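Local atomic coordinates of L-ribulose 3-epimerase (Methylomonas sp. DH-1, PDB entry 7CJ7), a protein that catalyses the reversible epimerization of ketoses at carbon 3, with L-ribulose as its best substrate and manganese as cofactor. Residues I42-K56 against E91-L103. Numbering follows the deposited sequence.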
loop_
_atom_site.group_PDB
_atom_site.type_symbol
_atom_site.label_atom_id
_atom_site.label_comp_id
_atom_site.label_asym_id
_atom_site.label_seq_id
_atom_site.Cartn_x
_atom_site.Cartn_y
_atom_site.Cartn_z
ATOM N N ILE A 42 -3.908 -20.694 10.075
ATOM C CA ILE A 42 -2.836 -20.479 11.085
ATOM C C ILE A 42 -1.662 -19.778 10.410
ATOM O O ILE A 42 -1.225 -20.258 9.366
ATOM C CB ILE A 42 -2.437 -21.818 11.729
ATOM C CG1 ILE A 42 -3.647 -22.484 12.390
ATOM C CG2 ILE A 42 -1.289 -21.605 12.698
ATOM C CD1 ILE A 42 -3.399 -23.896 12.872
ATOM N N ALA A 43 -1.189 -18.680 10.994
ATOM C CA ALA A 43 0.009 -17.934 10.548
ATOM C C ALA A 43 1.251 -18.662 11.076
ATOM O O ALA A 43 1.405 -18.744 12.299
ATOM C CB ALA A 43 -0.080 -16.515 11.053
ATOM N N LEU A 44 2.060 -19.226 10.183
ATOM C CA LEU A 44 3.234 -20.073 10.515
ATOM C C LEU A 44 4.532 -19.346 10.155
ATOM O O LEU A 44 5.399 -19.969 9.505
ATOM C CB LEU A 44 3.151 -21.377 9.720
ATOM C CG LEU A 44 2.209 -22.445 10.263
ATOM C CD1 LEU A 44 2.345 -23.721 9.443
ATOM C CD2 LEU A 44 2.476 -22.713 11.736
ATOM N N LEU A 45 4.677 -18.090 10.567
ATOM C CA LEU A 45 5.925 -17.322 10.322
ATOM C C LEU A 45 7.105 -18.016 11.021
ATOM O O LEU A 45 8.225 -18.001 10.453
ATOM C CB LEU A 45 5.720 -15.884 10.798
ATOM C CG LEU A 45 5.161 -14.935 9.736
ATOM C CD1 LEU A 45 3.716 -15.273 9.390
ATOM C CD2 LEU A 45 5.277 -13.492 10.198
ATOM N N ASP A 46 6.868 -18.638 12.183
ATOM C CA ASP A 46 7.872 -19.501 12.867
ATOM C C ASP A 46 7.251 -20.867 13.122
ATOM O O ASP A 46 6.675 -21.108 14.177
ATOM C CB ASP A 46 8.380 -18.879 14.167
ATOM C CG ASP A 46 9.446 -19.712 14.866
ATOM O OD1 ASP A 46 9.666 -20.886 14.467
ATOM O OD2 ASP A 46 10.045 -19.187 15.803
ATOM N N PRO A 47 7.355 -21.814 12.167
ATOM C CA PRO A 47 6.641 -23.083 12.293
ATOM C C PRO A 47 7.205 -24.002 13.391
ATOM O O PRO A 47 6.586 -25.002 13.654
ATOM C CB PRO A 47 6.773 -23.717 10.900
ATOM C CG PRO A 47 8.017 -23.090 10.305
ATOM C CD PRO A 47 8.149 -21.714 10.932
ATOM N N TRP A 48 8.332 -23.647 14.016
ATOM C CA TRP A 48 8.920 -24.423 15.147
ATOM C C TRP A 48 8.248 -24.032 16.467
ATOM O O TRP A 48 8.460 -24.749 17.449
ATOM C CB TRP A 48 10.440 -24.235 15.227
ATOM C CG TRP A 48 11.179 -24.889 14.102
ATOM C CD1 TRP A 48 11.576 -26.193 14.026
ATOM C CD2 TRP A 48 11.601 -24.267 12.877
ATOM N NE1 TRP A 48 12.221 -26.423 12.840
ATOM C CE2 TRP A 48 12.254 -25.260 12.116
ATOM C CE3 TRP A 48 11.503 -22.971 12.356
ATOM C CZ2 TRP A 48 12.792 -24.994 10.858
ATOM C CZ3 TRP A 48 12.041 -22.709 11.115
ATOM C CH2 TRP A 48 12.669 -23.710 10.376
ATOM N N GLN A 49 7.465 -22.948 16.479
ATOM C CA GLN A 49 6.913 -22.328 17.715
ATOM C C GLN A 49 5.599 -23.011 18.102
ATOM O O GLN A 49 5.158 -22.840 19.252
ATOM C CB GLN A 49 6.683 -20.832 17.492
ATOM C CG GLN A 49 6.828 -19.998 18.753
ATOM C CD GLN A 49 8.220 -20.058 19.334
ATOM O OE1 GLN A 49 8.816 -19.038 19.674
ATOM N NE2 GLN A 49 8.758 -21.262 19.448
ATOM N N ILE A 50 4.989 -23.748 17.179
ATOM C CA ILE A 50 3.600 -24.268 17.335
ATOM C C ILE A 50 3.647 -25.637 18.026
ATOM O O ILE A 50 4.430 -26.493 17.589
ATOM C CB ILE A 50 2.884 -24.323 15.973
ATOM C CG1 ILE A 50 1.507 -24.965 16.091
ATOM C CG2 ILE A 50 3.716 -25.035 14.933
ATOM C CD1 ILE A 50 0.603 -24.657 14.926
ATOM N N ASP A 51 2.847 -25.820 19.079
ATOM C CA ASP A 51 2.611 -27.146 19.707
ATOM C C ASP A 51 1.586 -27.883 18.844
ATOM O O ASP A 51 0.382 -27.647 19.008
ATOM C CB ASP A 51 2.163 -27.031 21.167
ATOM C CG ASP A 51 2.034 -28.370 21.880
ATOM O OD1 ASP A 51 1.859 -29.403 21.191
ATOM O OD2 ASP A 51 2.077 -28.372 23.129
ATOM N N VAL A 52 2.060 -28.726 17.931
ATOM C CA VAL A 52 1.216 -29.326 16.866
ATOM C C VAL A 52 0.190 -30.283 17.485
ATOM O O VAL A 52 -0.979 -30.208 17.104
ATOM C CB VAL A 52 2.083 -30.028 15.810
ATOM C CG1 VAL A 52 1.212 -30.686 14.759
ATOM C CG2 VAL A 52 3.071 -29.053 15.184
ATOM N N ALA A 53 0.603 -31.146 18.411
ATOM C CA ALA A 53 -0.301 -32.136 19.039
ATOM C C ALA A 53 -1.453 -31.408 19.753
ATOM O O ALA A 53 -2.619 -31.825 19.602
ATOM C CB ALA A 53 0.484 -33.024 19.963
ATOM N N LEU A 54 -1.149 -30.332 20.475
ATOM C CA LEU A 54 -2.157 -29.558 21.242
ATOM C C LEU A 54 -3.129 -28.919 20.249
ATOM O O LEU A 54 -4.349 -29.004 20.469
ATOM C CB LEU A 54 -1.431 -28.509 22.084
ATOM C CG LEU A 54 -2.302 -27.683 23.023
ATOM C CD1 LEU A 54 -1.477 -27.169 24.190
ATOM C CD2 LEU A 54 -2.952 -26.527 22.295
ATOM N N THR A 55 -2.616 -28.358 19.154
ATOM C CA THR A 55 -3.449 -27.691 18.121
ATOM C C THR A 55 -4.368 -28.739 17.490
ATOM O O THR A 55 -5.558 -28.447 17.315
ATOM C CB THR A 55 -2.588 -26.966 17.083
ATOM O OG1 THR A 55 -1.870 -25.937 17.761
ATOM C CG2 THR A 55 -3.400 -26.368 15.955
ATOM N N LYS A 56 -3.827 -29.904 17.140
ATOM C CA LYS A 56 -4.622 -31.022 16.573
ATOM C C LYS A 56 -5.796 -31.356 17.516
ATOM O O LYS A 56 -6.930 -31.452 17.033
ATOM C CB LYS A 56 -3.684 -32.201 16.304
ATOM C CG LYS A 56 -4.367 -33.458 15.811
ATOM C CD LYS A 56 -5.526 -33.188 14.909
ATOM C CE LYS A 56 -5.158 -33.130 13.444
ATOM N NZ LYS A 56 -6.168 -33.845 12.630
ATOM N N GLU A 91 14.254 -24.738 4.236
ATOM C CA GLU A 91 14.116 -25.470 5.523
ATOM C C GLU A 91 12.849 -24.996 6.244
ATOM O O GLU A 91 12.070 -25.852 6.687
ATOM C CB GLU A 91 15.380 -25.286 6.356
ATOM C CG GLU A 91 15.300 -25.890 7.740
ATOM C CD GLU A 91 16.494 -25.523 8.613
ATOM O OE1 GLU A 91 16.646 -24.325 8.972
ATOM O OE2 GLU A 91 17.284 -26.428 8.913
ATOM N N LEU A 92 12.617 -23.685 6.324
ATOM C CA LEU A 92 11.379 -23.139 6.942
ATOM C C LEU A 92 10.157 -23.672 6.175
ATOM O O LEU A 92 9.180 -24.090 6.811
ATOM C CB LEU A 92 11.422 -21.610 6.955
ATOM C CG LEU A 92 10.360 -20.946 7.834
ATOM C CD1 LEU A 92 10.816 -19.571 8.297
ATOM C CD2 LEU A 92 9.037 -20.846 7.104
ATOM N N LEU A 93 10.183 -23.655 4.846
ATOM C CA LEU A 93 8.993 -24.064 4.051
ATOM C C LEU A 93 8.728 -25.569 4.228
ATOM O O LEU A 93 7.539 -25.977 4.286
ATOM C CB LEU A 93 9.223 -23.678 2.591
ATOM C CG LEU A 93 9.212 -22.176 2.318
ATOM C CD1 LEU A 93 9.824 -21.872 0.960
ATOM C CD2 LEU A 93 7.796 -21.607 2.426
ATOM N N ARG A 94 9.780 -26.381 4.328
ATOM C CA ARG A 94 9.635 -27.836 4.602
ATOM C C ARG A 94 8.965 -28.016 5.970
ATOM O O ARG A 94 8.019 -28.810 6.074
ATOM C CB ARG A 94 10.993 -28.546 4.504
ATOM C CG ARG A 94 11.492 -28.747 3.075
ATOM C CD ARG A 94 12.578 -29.808 3.025
ATOM N NE ARG A 94 13.694 -29.453 3.891
ATOM C CZ ARG A 94 14.739 -28.721 3.515
ATOM N NH1 ARG A 94 14.833 -28.305 2.265
ATOM N NH2 ARG A 94 15.697 -28.425 4.379
ATOM N N LYS A 95 9.415 -27.279 6.984
ATOM C CA LYS A 95 8.866 -27.397 8.359
ATOM C C LYS A 95 7.389 -26.979 8.352
ATOM O O LYS A 95 6.579 -27.675 9.003
ATOM C CB LYS A 95 9.670 -26.552 9.349
ATOM C CG LYS A 95 9.224 -26.687 10.798
ATOM C CD LYS A 95 9.432 -28.076 11.368
ATOM C CE LYS A 95 8.855 -28.226 12.757
ATOM N NZ LYS A 95 8.974 -29.619 13.247
ATOM N N ALA A 96 7.048 -25.904 7.636
ATOM C CA ALA A 96 5.662 -25.394 7.534
ATOM C C ALA A 96 4.795 -26.466 6.870
ATOM O O ALA A 96 3.691 -26.738 7.368
ATOM C CB ALA A 96 5.613 -24.085 6.787
ATOM N N THR A 97 5.303 -27.088 5.809
ATOM C CA THR A 97 4.606 -28.193 5.102
ATOM C C THR A 97 4.358 -29.337 6.092
ATOM O O THR A 97 3.246 -29.869 6.118
ATOM C CB THR A 97 5.399 -28.646 3.874
ATOM O OG1 THR A 97 5.568 -27.525 3.001
ATOM C CG2 THR A 97 4.716 -29.770 3.134
ATOM N N ASP A 98 5.366 -29.694 6.880
ATOM C CA ASP A 98 5.298 -30.815 7.853
ATOM C C ASP A 98 4.212 -30.515 8.890
ATOM O O ASP A 98 3.444 -31.429 9.243
ATOM C CB ASP A 98 6.643 -31.040 8.539
ATOM C CG ASP A 98 7.745 -31.595 7.641
ATOM O OD1 ASP A 98 7.445 -32.022 6.502
ATOM O OD2 ASP A 98 8.895 -31.625 8.107
ATOM N N VAL A 99 4.166 -29.285 9.388
ATOM C CA VAL A 99 3.177 -28.870 10.416
ATOM C C VAL A 99 1.784 -28.975 9.799
ATOM O O VAL A 99 0.892 -29.536 10.443
ATOM C CB VAL A 99 3.454 -27.453 10.939
ATOM C CG1 VAL A 99 2.279 -26.913 11.745
ATOM C CG2 VAL A 99 4.728 -27.427 11.765
ATOM N N LEU A 100 1.620 -28.458 8.577
ATOM C CA LEU A 100 0.314 -28.464 7.881
ATOM C C LEU A 100 -0.153 -29.913 7.710
ATOM O O LEU A 100 -1.306 -30.199 8.033
ATOM C CB LEU A 100 0.465 -27.758 6.538
ATOM C CG LEU A 100 -0.773 -27.751 5.647
ATOM C CD1 LEU A 100 -1.920 -26.991 6.294
ATOM C CD2 LEU A 100 -0.431 -27.144 4.299
ATOM N N TYR A 101 0.724 -30.806 7.248
ATOM C CA TYR A 101 0.394 -32.243 7.064
ATOM C C TYR A 101 -0.071 -32.841 8.397
ATOM O O TYR A 101 -1.085 -33.569 8.420
ATOM C CB TYR A 101 1.583 -33.037 6.525
ATOM C CG TYR A 101 1.307 -34.516 6.401
ATOM C CD1 TYR A 101 0.675 -35.038 5.285
ATOM C CD2 TYR A 101 1.651 -35.388 7.416
ATOM C CE1 TYR A 101 0.417 -36.394 5.168
ATOM C CE2 TYR A 101 1.390 -36.743 7.324
ATOM C CZ TYR A 101 0.773 -37.248 6.194
ATOM O OH TYR A 101 0.541 -38.587 6.102
ATOM N N ALA A 102 0.630 -32.525 9.485
ATOM C CA ALA A 102 0.346 -33.069 10.834
ATOM C C ALA A 102 -1.035 -32.595 11.320
ATOM O O ALA A 102 -1.685 -33.334 12.085
ATOM C CB ALA A 102 1.454 -32.688 11.784
ATOM N N LEU A 103 -1.487 -31.415 10.882
ATOM C CA LEU A 103 -2.802 -30.840 11.270
ATOM C C LEU A 103 -3.901 -31.287 10.304
ATOM O O LEU A 103 -5.050 -30.840 10.493
ATOM C CB LEU A 103 -2.699 -29.316 11.316
ATOM C CG LEU A 103 -1.788 -28.787 12.419
ATOM C CD1 LEU A 103 -1.735 -27.273 12.402
ATOM C CD2 LEU A 103 -2.241 -29.294 13.779
#
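Lys-95 lays its aliphatic chain over one face of the Trp-48 indole, with CG 3.7 Å from the centroid of the five-membered ring and 18° off its normal, a CH-pi contact. The bend at chi2 (65°) turns the chain along the pyrrole side, where Lys-95 CE comes 3.6 Å from Trp-48 CD1. The six-membered end of the indole leans obliquely on Leu-92, CH2 lying 3.7 Å from its CA and CZ3 near its CG, while Glu-91 CG sits at the ring edge. Pro-47 fits into the same helix surface: its CG lies 3.8 Å from Lys-95 CG, and its ring crosses the Leu-92 side chain at about a right angle. The preceding Asp-46 sets up this corner, since its OD1 accepts from Trp-48 N in an Asx turn and its carbonyl closes a type I beta turn at Gln-49. In the TIM barrel, this is the loop joining strand 39-43 to helix 52-61, laid along helix 83-102, which follows strand 65-72; Ala-43, at the end of strand 39-43, touches the bound L-sorbose. Further along, Val-99 receives Leu-44 and Ile-50 tip to tip, with Val-52 crossing beside them. Helical segments 52-56 and 91-102 run broadly parallel, their axes 36° apart, and Val-52 CG1 reaches Ala-102 CB at 3.6 Å. Leu-103 ends the row, its CD1 meeting Ile-42 CD1 tip to tip at 3.8 Å and its CD2 lodging among Val-52, Thr-55 and Lys-56. Thr-55 holds CG2 anti to its backbone N and against this leucine, while OG1 donates to Asp-51 O and is also hydrogen-bonded to Trp-20 NE1.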